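Local structure of Non-structural protein NS1 (4R94) at residues E100-T104 and K105-P109; N205-Y209 and Y210-K214; K215-T219 and S220-D224. The protein nicks viral DNA with its N-terminal, origin-binding nickase domain and unwinds it with a helicase, so initiating and directing replication of the parvovirus genome. All blocks are in the same frame, centred on the assembly; numbering follows the deposited sequence.

The three local contacts come in series along the nickase domain, the second and third adjoining. Contact 1 is partly buried and ends helix 81-104. Contact 2 is also partly buried and ends helix 203-211, where the nuclease tyrosine sits. Contact 3 is a surface loop leading on to strand 227-232. Backbone bonds dominate contacts 1 and 2, but a Schellman motif closes the first helix and a wide pi-type turn marks the second. Contact 2 adds sulfur and aromatic rings near the magnesium ion. Contact 3 uses side-chain packing and a water bridging backbone N atoms and a hydroxyl. Contacts 1 and 3 lie on opposite sides of the chain's centre, with centres about 34 Å apart.

Contact 1: E100-T104 and K105-P109; sequences EVLNT and KNIFP
L102 and I107 meet across the C-terminal end of helix 81-104, in backbone and side chain alike. The backbone bonds form a Schellman motif. I107 N donates to L102 O at 2.9 Å, and the bond is nearly straight, with an N-H...O angle of 171°. N106 N donates to N103 O at 2.9 Å, approaching from well above the carbonyl plane. N106 has a positive phi of 54°, which turns the chain out of the helix. One step earlier, K105 N still makes a helical bond to V101 O at 3.2 Å. It also makes a weak bond to L102 O, the acceptor of I107 N.

The apolar contact is small. The CD2 branch of L102 lies 3.8 Å from I107 CB, and it also touches CG2 and CD1 of I107. The two side chains cross at about a right angle. With I107 CG1 beside the backbone N (chi1 -62°), that branch reaches L102 CD2 through its tip CD1, and CG2 touches it from the other branch.

K105 bends away from the turn and makes a cation-pi contact with W144. V101 packs on W144, W145 and L149 of helix 142-160. L102 and I107 both rest on F137 and on V112 of strand 112-121, so the cap joins helix 81-104 to that strand.

Contact 2: N205-Y209 and Y210-K214; sequences NMIAY and YFLTK
The nuclease tyrosine Y210 lies in the predicted RCR-3 motif, where helix 203-211 ends, and its ring runs alongside M206 from one turn earlier. M206 CG is anti to the backbone N (chi1 -175°), and the chain then bends at chi2 and chi3. This brings SD to 3.9 Å from Y210 CB. The sulfur also makes oblique Met-aromatic contacts with the rings of Y210 and F211. Y210 CD2 stands over the centre of the F211 ring, 3.8 Å above its plane. M206 CG touches F211 CE2 at 3.5 Å.

The backbone has a wider pi-type turn here. F211 N bonds to M206 O at 3.1 Å, while Y210 N reaches the same oxygen only weakly. L212 N bonds to I207 O at 2.9 Å. As the helix ends, F211 to K214 form a type I beta turn. Y210 O accepts from both T213 N and T213 OG1, the hydroxyl using a lone pair at 2.7 Å.

The Y210 side chain is about 5 Å from the bound magnesium ion. F211 packs on H129 and E119, which bind the magnesium ion together with H127. K214 CE lies 3.3 Å above one face of the Y210 ring, and K214 NZ forms a salt bridge with E119.

Contact 3: K215-T219 and S220-D224; sequences KKIST and SPPRD
This is a surface contact within the loop that joins helix 203-211 to strand 227-232. The chain doubles back through S220 and a cis peptide bond before P221, and the two arms run at 157° to each other. K215, I217 and T219 of the first arm meet P221, P222 and R223 of the second.

Near the turn, T219 OG1 lies 3.0 Å from P221 O and 2.8 Å from a water, to which it is hydrogen-bonded. The hydroxyl stands between the backbone N and the carbonyl carbon (chi1 64°), which places it inside the turn. That water accepts from S218 N and from R223 N, at 3.1 Å for the latter, and so bridges the two arms. P222 CA makes a CA-H...O contact with T219 O.

The apolar part is I217 against the P222 ring. I217 CG2 is 3.7 Å from P222 CB, and CD1 touches the same carbon.

At the open ends of the arms, two long side chains cross at about a right angle. K215 CD packs 3.5 Å from R223 CD. K215 CB lies over one face of the guanidinium, 3.7 Å above its plane and offset toward the rim. The carbon chain of K215 makes the contact, against R223 CD and the guanidinium, while K215 NZ and R223 NE stay 4.6 Å apart. These like charges probably repel one another mildly.

I217 and P222 pack on W120 of strand 112-121 and on F228 of strand 227-232. K215 and I217 make backbone hydrogen bonds to Y227. S218 bonds to T78, and S220 OG accepts from D80 N, in the chain before helix 81-104.

Contact 1: E100-T104 and K105-P109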
loop_
_atom_site.group_PDB
_atom_site.type_symbol
_atom_site.label_atom_id
_atom_site.label_comp_id
_atom_site.label_asym_id
_atom_site.label_seq_id
_atom_site.Cartn_x
_atom_site.Cartn_y
_atom_site.Cartn_z
ATOM N N GLU A 100 -4.379 9.547 -8.995
ATOM C CA GLU A 100 -4.008 10.059 -10.308
ATOM C C GLU A 100 -4.563 9.178 -11.414
ATOM O O GLU A 100 -5.060 9.693 -12.419
ATOM C CB GLU A 100 -2.485 10.188 -10.432
ATOM C CG GLU A 100 -1.943 11.335 -9.599
ATOM C CD GLU A 100 -0.434 11.494 -9.641
ATOM O OE1 GLU A 100 0.286 10.477 -9.588
ATOM O OE2 GLU A 100 0.030 12.654 -9.701
ATOM N N VAL A 101 -4.516 7.854 -11.232
ATOM C CA VAL A 101 -5.046 6.972 -12.261
ATOM C C VAL A 101 -6.574 7.030 -12.280
ATOM O O VAL A 101 -7.175 7.023 -13.355
ATOM C CB VAL A 101 -4.539 5.532 -12.076
ATOM C CG1 VAL A 101 -5.124 4.617 -13.151
ATOM C CG2 VAL A 101 -3.013 5.560 -12.186
ATOM N N LEU A 102 -7.201 7.123 -11.106
ATOM C CA LEU A 102 -8.657 7.304 -11.061
ATOM C C LEU A 102 -9.073 8.550 -11.857
ATOM O O LEU A 102 -10.061 8.514 -12.600
ATOM C CB LEU A 102 -9.152 7.420 -9.621
ATOM C CG LEU A 102 -9.101 6.142 -8.773
ATOM C CD1 LEU A 102 -9.515 6.477 -7.350
ATOM C CD2 LEU A 102 -9.991 5.078 -9.360
ATOM N N ASN A 103 -8.325 9.637 -11.695
ATOM C CA ASN A 103 -8.608 10.865 -12.443
ATOM C C ASN A 103 -8.535 10.621 -13.947
ATOM O O ASN A 103 -9.398 11.076 -14.710
ATOM C CB ASN A 103 -7.650 11.991 -12.055
ATOM C CG ASN A 103 -8.037 12.672 -10.762
ATOM O OD1 ASN A 103 -9.184 12.592 -10.321
ATOM N ND2 ASN A 103 -7.081 13.365 -10.151
ATOM N N THR A 104 -7.505 9.889 -14.372
ATOM C CA THR A 104 -7.327 9.581 -15.788
ATOM C C THR A 104 -8.574 8.919 -16.362
ATOM O O THR A 104 -8.973 9.199 -17.493
ATOM C CB THR A 104 -6.098 8.679 -16.001
ATOM O OG1 THR A 104 -4.925 9.453 -15.743
ATOM C CG2 THR A 104 -6.039 8.148 -17.422
ATOM N N LYS A 105 -9.202 8.070 -15.557
ATOM C CA LYS A 105 -10.375 7.320 -15.974
ATOM C C LYS A 105 -11.693 8.001 -15.611
ATOM O O LYS A 105 -12.762 7.429 -15.836
ATOM C CB LYS A 105 -10.341 5.918 -15.359
ATOM C CG LYS A 105 -9.260 5.005 -15.930
ATOM C CD LYS A 105 -9.355 4.954 -17.443
ATOM C CE LYS A 105 -8.917 3.609 -17.991
ATOM N NZ LYS A 105 -10.050 2.640 -18.038
ATOM N N ASN A 106 -11.611 9.202 -15.048
ATOM C CA ASN A 106 -12.789 9.942 -14.581
ATOM C C ASN A 106 -13.635 9.125 -13.614
ATOM O O ASN A 106 -14.871 9.146 -13.677
ATOM C CB ASN A 106 -13.647 10.383 -15.767
ATOM C CG ASN A 106 -12.880 11.234 -16.745
ATOM O OD1 ASN A 106 -12.304 12.256 -16.375
ATOM N ND2 ASN A 106 -12.838 10.802 -17.995
ATOM N N ILE A 107 -12.972 8.376 -12.738
ATOM C CA ILE A 107 -13.675 7.582 -11.745
ATOM C C ILE A 107 -13.856 8.368 -10.453
ATOM O O ILE A 107 -12.887 8.849 -9.851
ATOM C CB ILE A 107 -12.940 6.251 -11.457
ATOM C CG1 ILE A 107 -12.873 5.405 -12.729
ATOM C CG2 ILE A 107 -13.678 5.478 -10.405
ATOM C CD1 ILE A 107 -12.031 4.145 -12.588
ATOM N N PHE A 108 -15.118 8.529 -10.062
ATOM C CA PHE A 108 -15.495 9.198 -8.819
ATOM C C PHE A 108 -14.997 8.343 -7.660
ATOM O O PHE A 108 -15.302 7.155 -7.611
ATOM C CB PHE A 108 -17.017 9.377 -8.777
ATOM C CG PHE A 108 -17.533 10.075 -7.552
ATOM C CD1 PHE A 108 -17.643 11.456 -7.525
ATOM C CD2 PHE A 108 -17.980 9.348 -6.461
ATOM C CE1 PHE A 108 -18.140 12.100 -6.407
ATOM C CE2 PHE A 108 -18.482 9.983 -5.342
ATOM C CZ PHE A 108 -18.565 11.357 -5.312
ATOM N N PRO A 109 -14.215 8.934 -6.742
ATOM C CA PRO A 109 -13.548 8.150 -5.686
ATOM C C PRO A 109 -14.519 7.323 -4.847
ATOM O O PRO A 109 -14.190 6.211 -4.405
ATOM C CB PRO A 109 -12.867 9.224 -4.830
ATOM C CG PRO A 109 -12.657 10.361 -5.762
ATOM C CD PRO A 109 -13.856 10.363 -6.668
#

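Contact 2: N205-Y209 and Y210-K214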
loop_
_atom_site.group_PDB
_atom_site.type_symbol
_atom_site.label_atom_id
_atom_site.label_comp_id
_atom_site.label_asym_id
_atom_site.label_seq_id
_atom_site.Cartn_x
_atom_site.Cartn_y
_atom_site.Cartn_z
ATOM N N ASN A 205 -13.234 -10.946 1.445
ATOM C CA ASN A 205 -12.646 -12.191 1.919
ATOM C C ASN A 205 -11.143 -12.099 2.120
ATOM O O ASN A 205 -10.627 -12.562 3.129
ATOM C CB ASN A 205 -12.967 -13.346 0.969
ATOM C CG ASN A 205 -14.427 -13.733 1.003
ATOM O OD1 ASN A 205 -15.187 -13.300 1.881
ATOM N ND2 ASN A 205 -14.838 -14.548 0.034
ATOM N N MET A 206 -10.442 -11.498 1.162
ATOM C CA MET A 206 -8.998 -11.354 1.270
ATOM C C MET A 206 -8.613 -10.491 2.477
ATOM O O MET A 206 -7.639 -10.776 3.164
ATOM C CB MET A 206 -8.408 -10.751 -0.015
ATOM C CG MET A 206 -6.889 -10.682 -0.002
ATOM S SD MET A 206 -6.124 -12.320 -0.026
ATOM C CE MET A 206 -6.934 -12.954 -1.475
ATOM N N ILE A 207 -9.371 -9.425 2.731
ATOM C CA ILE A 207 -9.061 -8.594 3.882
ATOM C C ILE A 207 -9.298 -9.367 5.200
ATOM O O ILE A 207 -8.399 -9.456 6.040
ATOM C CB ILE A 207 -9.878 -7.289 3.833
ATOM C CG1 ILE A 207 -9.471 -6.512 2.572
ATOM C CG2 ILE A 207 -9.666 -6.484 5.121
ATOM C CD1 ILE A 207 -10.367 -5.313 2.253
ATOM N N ALA A 208 -10.471 -9.975 5.352
ATOM C CA ALA A 208 -10.834 -10.617 6.611
ATOM C C ALA A 208 -10.026 -11.883 6.880
ATOM O O ALA A 208 -9.565 -12.115 8.000
ATOM C CB ALA A 208 -12.320 -10.944 6.617
ATOM N N TYR A 209 -9.851 -12.700 5.846
ATOM C CA TYR A 209 -9.214 -14.001 6.019
ATOM C C TYR A 209 -7.701 -13.977 5.843
ATOM O O TYR A 209 -7.033 -14.982 6.085
ATOM C CB TYR A 209 -9.810 -15.009 5.037
ATOM C CG TYR A 209 -11.282 -15.265 5.222
ATOM C CD1 TYR A 209 -11.816 -15.456 6.494
ATOM C CD2 TYR A 209 -12.138 -15.320 4.131
ATOM C CE1 TYR A 209 -13.169 -15.692 6.668
ATOM C CE2 TYR A 209 -13.493 -15.566 4.293
ATOM C CZ TYR A 209 -14.001 -15.746 5.568
ATOM O OH TYR A 209 -15.353 -15.989 5.740
ATOM N N TYR A 210 -7.140 -12.849 5.404
ATOM C CA TYR A 210 -5.701 -12.811 5.196
ATOM C C TYR A 210 -5.057 -11.509 5.731
ATOM O O TYR A 210 -4.238 -11.567 6.649
ATOM C CB TYR A 210 -5.367 -13.014 3.703
ATOM C CG TYR A 210 -3.886 -13.009 3.449
ATOM C CD1 TYR A 210 -3.077 -14.047 3.914
ATOM C CD2 TYR A 210 -3.285 -11.963 2.765
ATOM C CE1 TYR A 210 -1.709 -14.035 3.707
ATOM C CE2 TYR A 210 -1.913 -11.945 2.553
ATOM C CZ TYR A 210 -1.136 -12.981 3.019
ATOM O OH TYR A 210 0.222 -12.943 2.804
ATOM N N PHE A 211 -5.386 -10.339 5.189
ATOM C CA PHE A 211 -4.622 -9.169 5.643
ATOM C C PHE A 211 -4.840 -8.844 7.121
ATOM O O PHE A 211 -3.905 -8.439 7.816
ATOM C CB PHE A 211 -4.926 -7.939 4.772
ATOM C CG PHE A 211 -4.342 -8.043 3.395
ATOM C CD1 PHE A 211 -2.967 -8.118 3.228
ATOM C CD2 PHE A 211 -5.167 -8.123 2.276
ATOM C CE1 PHE A 211 -2.400 -8.238 1.953
ATOM C CE2 PHE A 211 -4.623 -8.238 1.000
ATOM C CZ PHE A 211 -3.239 -8.315 0.835
ATOM N N LEU A 212 -6.053 -9.052 7.619
ATOM C CA LEU A 212 -6.332 -8.802 9.030
ATOM C C LEU A 212 -5.768 -9.884 9.974
ATOM O O LEU A 212 -5.862 -9.759 11.196
ATOM C CB LEU A 212 -7.848 -8.650 9.251
ATOM C CG LEU A 212 -8.507 -7.422 8.616
ATOM C CD1 LEU A 212 -9.952 -7.234 9.100
ATOM C CD2 LEU A 212 -7.664 -6.157 8.866
ATOM N N THR A 213 -5.172 -10.939 9.424
ATOM C CA THR A 213 -4.566 -11.960 10.279
ATOM C C THR A 213 -3.119 -11.668 10.649
ATOM O O THR A 213 -2.542 -12.384 11.477
ATOM C CB THR A 213 -4.589 -13.369 9.627
ATOM O OG1 THR A 213 -3.654 -13.430 8.540
ATOM C CG2 THR A 213 -5.979 -13.727 9.139
ATOM N N LYS A 214 -2.518 -10.640 10.046
ATOM C CA LYS A 214 -1.098 -10.371 10.255
ATOM C C LYS A 214 -0.806 -9.834 11.658
ATOM O O LYS A 214 -1.683 -9.263 12.319
ATOM C CB LYS A 214 -0.564 -9.370 9.206
ATOM C CG LYS A 214 -0.807 -9.759 7.739
ATOM C CD LYS A 214 -0.156 -11.089 7.372
ATOM C CE LYS A 214 -0.348 -11.404 5.878
ATOM N NZ LYS A 214 0.534 -10.592 4.970
#

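Contact 3: K215-T219 and S220-D224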
loop_
_atom_site.group_PDB
_atom_site.type_symbol
_atom_site.label_atom_id
_atom_site.label_comp_id
_atom_site.label_asym_id
_atom_site.label_seq_id
_atom_site.Cartn_x
_atom_site.Cartn_y
_atom_site.Cartn_z
ATOM N N LYS A 215 0.433 -10.014 12.102
ATOM C CA LYS A 215 0.893 -9.471 13.383
ATOM C C LYS A 215 1.429 -8.040 13.258
ATOM O O LYS A 215 2.140 -7.717 12.309
ATOM C CB LYS A 215 1.979 -10.375 13.975
ATOM C CG LYS A 215 2.513 -9.898 15.325
ATOM C CD LYS A 215 3.166 -11.035 16.103
ATOM C CE LYS A 215 3.697 -10.558 17.449
ATOM N NZ LYS A 215 4.128 -11.704 18.302
ATOM N N LYS A 216 1.093 -7.190 14.224
ATOM C CA LYS A 216 1.497 -5.784 14.208
ATOM C C LYS A 216 2.982 -5.628 14.492
ATOM O O LYS A 216 3.512 -6.166 15.473
ATOM C CB LYS A 216 0.670 -4.984 15.226
ATOM C CG LYS A 216 1.051 -3.502 15.398
ATOM C CD LYS A 216 0.531 -2.655 14.260
ATOM C CE LYS A 216 0.720 -1.150 14.534
ATOM N NZ LYS A 216 -0.283 -0.633 15.514
ATOM N N ILE A 217 3.657 -4.892 13.621
ATOM C CA ILE A 217 5.057 -4.548 13.846
ATOM C C ILE A 217 5.187 -3.548 14.995
ATOM O O ILE A 217 4.573 -2.476 14.980
ATOM C CB ILE A 217 5.695 -3.966 12.573
ATOM C CG1 ILE A 217 5.741 -5.035 11.476
ATOM C CG2 ILE A 217 7.084 -3.371 12.869
ATOM C CD1 ILE A 217 6.072 -4.463 10.100
ATOM N N SER A 218 6.001 -3.891 15.989
ATOM C CA SER A 218 6.142 -3.046 17.174
ATOM C C SER A 218 7.599 -2.771 17.527
ATOM O O SER A 218 7.891 -2.123 18.530
ATOM C CB SER A 218 5.448 -3.706 18.363
ATOM O OG SER A 218 5.947 -5.020 18.533
ATOM N N THR A 219 8.507 -3.274 16.699
ATOM C CA THR A 219 9.934 -3.188 16.971
ATOM C C THR A 219 10.720 -2.819 15.724
ATOM O O THR A 219 10.234 -2.961 14.604
ATOM C CB THR A 219 10.492 -4.534 17.505
ATOM O OG1 THR A 219 10.370 -5.535 16.486
ATOM C CG2 THR A 219 9.735 -4.997 18.738
ATOM N N SER A 220 11.941 -2.345 15.927
ATOM C CA SER A 220 12.915 -2.285 14.848
ATOM C C SER A 220 14.115 -3.143 15.250
ATOM O O SER A 220 14.665 -2.963 16.335
ATOM C CB SER A 220 13.331 -0.849 14.553
ATOM O OG SER A 220 12.279 -0.131 13.924
ATOM N N PRO A 221 14.512 -4.099 14.394
ATOM C CA PRO A 221 13.972 -4.424 13.068
ATOM C C PRO A 221 12.580 -5.038 13.147
ATOM O O PRO A 221 12.277 -5.736 14.115
ATOM C CB PRO A 221 14.976 -5.451 12.514
ATOM C CG PRO A 221 16.161 -5.400 13.438
ATOM C CD PRO A 221 15.606 -5.010 14.764
ATOM N N PRO A 222 11.743 -4.781 12.132
ATOM C CA PRO A 222 10.366 -5.283 12.092
ATOM C C PRO A 222 10.302 -6.801 12.118
ATOM O O PRO A 222 11.195 -7.466 11.581
ATOM C CB PRO A 222 9.831 -4.763 10.753
ATOM C CG PRO A 222 10.742 -3.669 10.358
ATOM C CD PRO A 222 12.084 -4.007 10.927
ATOM N N ARG A 223 9.255 -7.336 12.735
ATOM C CA ARG A 223 8.998 -8.766 12.698
ATOM C C ARG A 223 8.709 -9.183 11.264
ATOM O O ARG A 223 7.941 -8.523 10.563
ATOM C CB ARG A 223 7.821 -9.127 13.596
ATOM C CG ARG A 223 7.476 -10.595 13.564
ATOM C CD ARG A 223 6.153 -10.879 14.248
ATOM N NE ARG A 223 5.770 -12.275 14.067
ATOM C CZ ARG A 223 5.185 -12.750 12.970
ATOM N NH1 ARG A 223 4.907 -11.935 11.953
ATOM N NH2 ARG A 223 4.877 -14.040 12.891
ATOM N N ASP A 224 9.320 -10.270 10.814
ATOM C CA ASP A 224 9.130 -10.669 9.432
ATOM C C ASP A 224 7.672 -11.028 9.178
ATOM O O ASP A 224 7.050 -11.761 9.949
ATOM C CB ASP A 224 10.059 -11.822 9.067
ATOM C CG ASP A 224 11.485 -11.354 8.825
ATOM O OD1 ASP A 224 11.701 -10.120 8.731
ATOM O OD2 ASP A 224 12.387 -12.211 8.713
HETATM O O HOH W 1 7.925 -6.151 15.319
#